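Local atomic coordinates of glycogen synthase (Cyanobacterium sp. CLg1, PDB entry 6GNF), a protein that belongs to the starch and bacterial glycogen synthase family of glycosyltransferases and holds adenosine-5'-diphosphate and a glycan in its pockets. Residues Q206-F214 against L227-L238. Numbering follows the deposited sequence.
Sequences QGRFPSSKF and LSFNTQFAPPPL. With SO4 (sulfate ion), chain I; SO4 (sulfate ion), chain J.
Arg208 reaches across to Phe233 with one straight arm: its chain is extended from CG to NE, and NH1 donates to the backbone O of Phe233 (2.8 Å), in the carbonyl plane but bent at the hydrogen (131°). NE and NH2 grip a single acceptor, Gln206 OE1, each at 2.9 Å; OE1 lies in the guanidinium plane, while both donors stand above one face of the amide. With NH2 also salt-bridged to Glu288, the guanidinium is fixed in rotation. Glu288 further bonds Thr231 OG1, which accepts from Phe233 N (3.1 Å) in an ST turn at the corner between strands 228-231 and 233-234. Phe229 lays CE2 over the centre of one guanidinium face, 3.6 Å from Arg208 CZ, with the planes 56° apart.

Among the nonpolar contacts, Pro235 CD packs on Arg208 CB (3.8 Å), and Leu238 CD1 touches Pro210 CD (4.0 Å) and Lys213 CG. Farther along, Leu227 CD1 meets the edge of the Phe214 ring.

Strands 208-209 and 228-231 are the outer members of a three-stranded antiparallel sheet, with 251-256 between them. Helix 257-264 packs against Leu227 and Phe229, helix 132-144 against Phe209 and Lys213, and Pro235 lies beside the bound beta-D-glucopyranose.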
ATOM      1  N   GLN A 206      -5.422 -11.980   0.765  1.00 51.48           N
ATOM      2  CA  GLN A 206      -4.609 -13.108   1.192  1.00 50.35           C
ATOM      3  C   GLN A 206      -4.339 -14.152   0.103  1.00 49.18           C
ATOM      4  O   GLN A 206      -3.614 -15.108   0.354  1.00 52.96           O
ATOM      5  CB  GLN A 206      -5.311 -13.780   2.377  1.00 49.17           C
ATOM      6  CG  GLN A 206      -5.600 -12.832   3.524  1.00 49.13           C
ATOM      7  CD  GLN A 206      -6.355 -13.482   4.667  1.00 50.20           C
ATOM      8  OE1 GLN A 206      -6.889 -14.584   4.534  1.00 49.37           O
ATOM      9  NE2 GLN A 206      -6.443 -12.778   5.785  1.00 49.92           N
ATOM     10  N   GLY A 207      -4.903 -13.968  -1.089  1.00 49.34           N
ATOM     11  CA  GLY A 207      -4.801 -14.954  -2.147  1.00 48.44           C
ATOM     12  C   GLY A 207      -5.635 -16.163  -1.804  1.00 51.27           C
ATOM     13  O   GLY A 207      -5.137 -17.293  -1.812  1.00 51.90           O
ATOM     14  N   ARG A 208      -6.898 -15.913  -1.458  1.00 51.70           N
ATOM     15  CA  ARG A 208      -7.860 -16.972  -1.276  1.00 53.64           C
ATOM     16  C   ARG A 208      -8.389 -17.364  -2.644  1.00 55.08           C
ATOM     17  O   ARG A 208      -8.883 -16.513  -3.381  1.00 58.17           O
ATOM     18  CB  ARG A 208      -9.010 -16.520  -0.380  1.00 54.84           C
ATOM     19  CG  ARG A 208      -8.564 -16.113   1.010  1.00 54.26           C
ATOM     20  CD  ARG A 208      -9.749 -15.803   1.901  1.00 55.42           C
ATOM     21  NE  ARG A 208      -9.331 -15.309   3.208  1.00 54.49           N
ATOM     22  CZ  ARG A 208     -10.151 -15.121   4.241  1.00 56.35           C
ATOM     23  NH1 ARG A 208     -11.448 -15.386   4.126  1.00 59.67           N
ATOM     24  NH2 ARG A 208      -9.678 -14.668   5.396  1.00 55.53           N
ATOM     25  N   PHE A 209      -8.233 -18.641  -2.990  1.00 54.87           N
ATOM     26  CA  PHE A 209      -8.699 -19.173  -4.259  1.00 53.38           C
ATOM     27  C   PHE A 209      -9.348 -20.516  -4.032  1.00 54.35           C
ATOM     28  O   PHE A 209      -9.036 -21.187  -3.056  1.00 54.36           O
ATOM     29  CB  PHE A 209      -7.524 -19.351  -5.218  1.00 52.07           C
ATOM     30  CG  PHE A 209      -6.841 -18.076  -5.559  1.00 49.46           C
ATOM     31  CD1 PHE A 209      -7.477 -17.134  -6.359  1.00 50.00           C
ATOM     32  CD2 PHE A 209      -5.577 -17.798  -5.073  1.00 48.16           C
ATOM     33  CE1 PHE A 209      -6.861 -15.946  -6.676  1.00 48.58           C
ATOM     34  CE2 PHE A 209      -4.955 -16.611  -5.383  1.00 46.96           C
ATOM     35  CZ  PHE A 209      -5.597 -15.686  -6.190  1.00 47.19           C
ATOM     36  N   PRO A 210     -10.253 -20.923  -4.932  1.00 55.67           N
ATOM     37  CA  PRO A 210     -10.854 -22.245  -4.801  1.00 57.52           C
ATOM     38  C   PRO A 210      -9.809 -23.347  -4.848  1.00 56.32           C
ATOM     39  O   PRO A 210      -8.794 -23.202  -5.531  1.00 54.58           O
ATOM     40  CB  PRO A 210     -11.774 -22.342  -6.022  1.00 59.15           C
ATOM     41  CG  PRO A 210     -12.005 -20.938  -6.459  1.00 58.02           C
ATOM     42  CD  PRO A 210     -10.754 -20.200  -6.114  1.00 55.86           C
ATOM     43  N   SER A 211     -10.075 -24.445  -4.158  1.00 58.41           N
ATOM     44  CA  SER A 211      -9.121 -25.536  -4.076  1.00 59.16           C
ATOM     45  C   SER A 211      -8.920 -26.192  -5.438  1.00 59.59           C
ATOM     46  O   SER A 211      -7.852 -26.718  -5.724  1.00 59.25           O
ATOM     47  CB  SER A 211      -9.561 -26.540  -3.023  1.00 60.89           C
ATOM     48  OG  SER A 211     -10.939 -26.805  -3.138  1.00 64.54           O
ATOM     49  N   SER A 212      -9.925 -26.077  -6.299  1.00 61.65           N
ATOM     50  CA  SER A 212      -9.838 -26.543  -7.677  1.00 63.00           C
ATOM     51  C   SER A 212      -8.761 -25.836  -8.501  1.00 62.47           C
ATOM     52  O   SER A 212      -8.434 -26.280  -9.602  1.00 64.91           O
ATOM     53  CB  SER A 212     -11.180 -26.359  -8.375  1.00 66.19           C
ATOM     54  OG  SER A 212     -11.500 -24.984  -8.431  1.00 65.03           O
ATOM     55  N   LYS A 213      -8.227 -24.728  -7.996  1.00 59.60           N
ATOM     56  CA  LYS A 213      -7.094 -24.065  -8.634  1.00 58.10           C
ATOM     57  C   LYS A 213      -5.740 -24.577  -8.143  1.00 56.46           C
ATOM     58  O   LYS A 213      -4.711 -23.969  -8.431  1.00 51.58           O
ATOM     59  CB  LYS A 213      -7.159 -22.548  -8.397  1.00 57.09           C
ATOM     60  CG  LYS A 213      -8.365 -21.846  -9.021  1.00 59.61           C
ATOM     61  CD  LYS A 213      -8.430 -21.985 -10.535  1.00 60.25           C
ATOM     62  CE  LYS A 213      -7.255 -21.313 -11.222  1.00 59.42           C
ATOM     63  NZ  LYS A 213      -7.218 -21.649 -12.668  1.00 60.88           N
ATOM     64  N   PHE A 214      -5.719 -25.683  -7.403  1.00 57.70           N
ATOM     65  CA  PHE A 214      -4.450 -26.189  -6.863  1.00 55.14           C
ATOM     66  C   PHE A 214      -3.506 -26.685  -7.958  1.00 52.13           C
ATOM     67  O   PHE A 214      -2.320 -26.393  -7.929  1.00 50.43           O
ATOM     68  CB  PHE A 214      -4.668 -27.306  -5.834  1.00 55.88           C
ATOM     69  CG  PHE A 214      -3.382 -27.900  -5.337  1.00 54.91           C
ATOM     70  CD1 PHE A 214      -2.554 -27.175  -4.505  1.00 53.44           C
ATOM     71  CD2 PHE A 214      -2.981 -29.162  -5.738  1.00 55.01           C
ATOM     72  CE1 PHE A 214      -1.354 -27.704  -4.065  1.00 53.58           C
ATOM     73  CE2 PHE A 214      -1.787 -29.696  -5.305  1.00 53.99           C
ATOM     74  CZ  PHE A 214      -0.971 -28.969  -4.467  1.00 53.26           C
ATOM     75  N   LEU A 227      -1.236 -24.639   2.343  1.00 54.53           N
ATOM     76  CA  LEU A 227      -2.158 -23.840   1.536  1.00 53.89           C
ATOM     77  C   LEU A 227      -3.610 -23.925   2.016  1.00 56.78           C
ATOM     78  O   LEU A 227      -4.435 -23.085   1.681  1.00 56.65           O
ATOM     79  CB  LEU A 227      -2.096 -24.284   0.074  1.00 53.74           C
ATOM     80  CG  LEU A 227      -0.848 -23.822  -0.679  1.00 52.60           C
ATOM     81  CD1 LEU A 227      -0.555 -24.728  -1.864  1.00 54.20           C
ATOM     82  CD2 LEU A 227      -1.015 -22.382  -1.129  1.00 53.80           C
ATOM     83  N   SER A 228      -3.929 -24.949   2.795  1.00 57.89           N
ATOM     84  CA  SER A 228      -5.309 -25.236   3.151  1.00 61.36           C
ATOM     85  C   SER A 228      -5.906 -24.222   4.113  1.00 59.79           C
ATOM     86  O   SER A 228      -5.197 -23.611   4.910  1.00 57.90           O
ATOM     87  CB  SER A 228      -5.399 -26.641   3.728  1.00 64.63           C
ATOM     88  OG  SER A 228      -5.029 -27.571   2.711  1.00 68.11           O
ATOM     89  N   PHE A 229      -7.217 -24.017   3.998  1.00 59.52           N
ATOM     90  CA  PHE A 229      -7.888 -22.951   4.726  1.00 61.83           C
ATOM     91  C   PHE A 229      -9.400 -23.153   4.755  1.00 64.40           C
ATOM     92  O   PHE A 229      -9.992 -23.576   3.763  1.00 64.27           O
ATOM     93  CB  PHE A 229      -7.568 -21.619   4.063  1.00 59.99           C
ATOM     94  CG  PHE A 229      -7.957 -20.426   4.874  1.00 60.81           C
ATOM     95  CD1 PHE A 229      -7.294 -20.129   6.054  1.00 61.00           C
ATOM     96  CD2 PHE A 229      -8.966 -19.581   4.444  1.00 62.11           C
ATOM     97  CE1 PHE A 229      -7.641 -19.011   6.800  1.00 61.14           C
ATOM     98  CE2 PHE A 229      -9.318 -18.469   5.184  1.00 63.39           C
ATOM     99  CZ  PHE A 229      -8.654 -18.184   6.365  1.00 62.82           C
ATOM    100  N   ASN A 230     -10.011 -22.849   5.894  1.00 66.64           N
ATOM    101  CA  ASN A 230     -11.459 -22.948   6.045  1.00 71.17           C
ATOM    102  C   ASN A 230     -12.054 -21.652   6.520  1.00 70.12           C
ATOM    103  O   ASN A 230     -11.603 -21.107   7.514  1.00 70.59           O
ATOM    104  CB  ASN A 230     -11.825 -24.031   7.049  1.00 75.45           C
ATOM    105  CG  ASN A 230     -12.023 -25.367   6.394  1.00 79.73           C
ATOM    106  OD1 ASN A 230     -11.062 -26.023   6.002  1.00 84.48           O
ATOM    107  ND2 ASN A 230     -13.277 -25.784   6.267  1.00 85.29           N
ATOM    108  N   THR A 231     -13.119 -21.210   5.862  1.00 72.08           N
ATOM    109  CA  THR A 231     -13.749 -19.937   6.194  1.00 74.68           C
ATOM    110  C   THR A 231     -15.145 -19.830   5.605  1.00 80.85           C
ATOM    111  O   THR A 231     -15.524 -20.642   4.755  1.00 81.71           O
ATOM    112  CB  THR A 231     -12.913 -18.754   5.672  1.00 72.66           C
ATOM    113  OG1 THR A 231     -13.520 -17.509   6.034  1.00 72.52           O
ATOM    114  CG2 THR A 231     -12.773 -18.807   4.149  1.00 71.60           C
ATOM    115  N   GLN A 232     -15.871 -18.798   6.031  1.00 84.75           N
ATOM    116  CA  GLN A 232     -17.190 -18.473   5.488  1.00 89.56           C
ATOM    117  C   GLN A 232     -17.132 -17.332   4.464  1.00 89.32           C
ATOM    118  O   GLN A 232     -18.139 -17.017   3.843  1.00 92.85           O
ATOM    119  CB  GLN A 232     -18.133 -18.089   6.622  1.00 93.14           C
ATOM    120  CG  GLN A 232     -18.354 -19.198   7.631  1.00 96.56           C
ATOM    121  CD  GLN A 232     -19.345 -18.793   8.708  1.00101.44           C
ATOM    122  OE1 GLN A 232     -19.293 -17.672   9.222  1.00 98.95           O
ATOM    123  NE2 GLN A 232     -20.273 -19.690   9.033  1.00107.10           N
ATOM    124  N   PHE A 233     -15.949 -16.759   4.253  1.00 87.42           N
ATOM    125  CA  PHE A 233     -15.798 -15.538   3.464  1.00 88.70           C
ATOM    126  C   PHE A 233     -14.834 -15.714   2.270  1.00 88.42           C
ATOM    127  O   PHE A 233     -13.624 -15.509   2.408  1.00 83.73           O
ATOM    128  CB  PHE A 233     -15.326 -14.395   4.378  1.00 89.97           C
ATOM    129  CG  PHE A 233     -16.121 -14.260   5.659  1.00 92.95           C
ATOM    130  CD1 PHE A 233     -17.449 -13.831   5.635  1.00 95.72           C
ATOM    131  CD2 PHE A 233     -15.543 -14.556   6.892  1.00 93.16           C
ATOM    132  CE1 PHE A 233     -18.177 -13.716   6.811  1.00 97.29           C
ATOM    133  CE2 PHE A 233     -16.269 -14.432   8.070  1.00 94.73           C
ATOM    134  CZ  PHE A 233     -17.589 -14.007   8.031  1.00 96.64           C
ATOM    135  N   ALA A 234     -15.374 -16.093   1.109  1.00 91.56           N
ATOM    136  CA  ALA A 234     -14.576 -16.196  -0.124  1.00 91.88           C
ATOM    137  C   ALA A 234     -14.646 -14.888  -0.911  1.00 91.37           C
ATOM    138  O   ALA A 234     -15.601 -14.124  -0.756  1.00 91.60           O
ATOM    139  CB  ALA A 234     -15.069 -17.350  -0.985  1.00 92.89           C
ATOM    140  N   PRO A 235     -13.640 -14.621  -1.762  1.00 90.33           N
ATOM    141  CA  PRO A 235     -13.787 -13.489  -2.675  1.00 89.84           C
ATOM    142  C   PRO A 235     -14.846 -13.791  -3.732  1.00 93.23           C
ATOM    143  O   PRO A 235     -15.311 -14.937  -3.822  1.00 94.61           O
ATOM    144  CB  PRO A 235     -12.397 -13.360  -3.326  1.00 87.22           C
ATOM    145  CG  PRO A 235     -11.472 -14.147  -2.464  1.00 85.82           C
ATOM    146  CD  PRO A 235     -12.312 -15.248  -1.883  1.00 89.42           C
ATOM    147  N   PRO A 236     -15.228 -12.775  -4.530  1.00 93.65           N
ATOM    148  CA  PRO A 236     -16.183 -13.013  -5.617  1.00 95.05           C
ATOM    149  C   PRO A 236     -15.679 -14.101  -6.568  1.00 94.76           C
ATOM    150  O   PRO A 236     -14.462 -14.255  -6.735  1.00 91.48           O
ATOM    151  CB  PRO A 236     -16.257 -11.661  -6.338  1.00 94.48           C
ATOM    152  CG  PRO A 236     -15.745 -10.657  -5.365  1.00 92.74           C
ATOM    153  CD  PRO A 236     -14.777 -11.371  -4.473  1.00 91.91           C
ATOM    154  N   PRO A 237     -16.602 -14.840  -7.204  1.00 98.31           N
ATOM    155  CA  PRO A 237     -16.174 -15.978  -8.027  1.00 98.69           C
ATOM    156  C   PRO A 237     -15.348 -15.544  -9.245  1.00 97.15           C
ATOM    157  O   PRO A 237     -15.528 -14.438  -9.756  1.00 98.79           O
ATOM    158  CB  PRO A 237     -17.497 -16.635  -8.447  1.00101.12           C
ATOM    159  CG  PRO A 237     -18.521 -15.553  -8.355  1.00102.84           C
ATOM    160  CD  PRO A 237     -18.036 -14.531  -7.363  1.00100.23           C
ATOM    161  N   LEU A 238     -14.447 -16.413  -9.693  1.00 94.61           N
ATOM    162  CA  LEU A 238     -13.576 -16.120 -10.834  1.00 92.39           C
ATOM    163  C   LEU A 238     -14.348 -16.158 -12.173  1.00 96.35           C
ATOM    164  O   LEU A 238     -14.209 -17.109 -12.949  1.00 94.22           O
ATOM    165  CB  LEU A 238     -12.407 -17.119 -10.865  1.00 88.66           C
ATOM    166  CG  LEU A 238     -11.518 -17.209  -9.619  1.00 85.97           C
ATOM    167  CD1 LEU A 238     -10.586 -18.411  -9.701  1.00 83.59           C
ATOM    168  CD2 LEU A 238     -10.728 -15.923  -9.429  1.00 83.82           C
TER
HETATM  169  S   SO4 I 605     -13.973 -25.810  -5.491  1.00101.61           S
HETATM  170  O1  SO4 I 605     -12.647 -26.183  -4.947  1.00103.39           O
HETATM  171  O2  SO4 I 605     -14.700 -27.014  -5.964  1.00101.37           O
HETATM  172  O3  SO4 I 605     -13.782 -24.901  -6.650  1.00106.24           O
HETATM  173  O4  SO4 I 605     -14.743 -25.146  -4.414  1.00 99.04           O
HETATM  174  S   SO4 J 606      -7.723 -11.918  -3.164  1.00127.54           S
HETATM  175  O1  SO4 J 606      -6.370 -11.857  -2.570  1.00114.05           O
HETATM  176  O2  SO4 J 606      -8.074 -13.333  -3.449  1.00119.32           O
HETATM  177  O3  SO4 J 606      -7.735 -11.106  -4.408  1.00117.65           O
HETATM  178  O4  SO4 J 606      -8.712 -11.377  -2.203  1.00128.86           O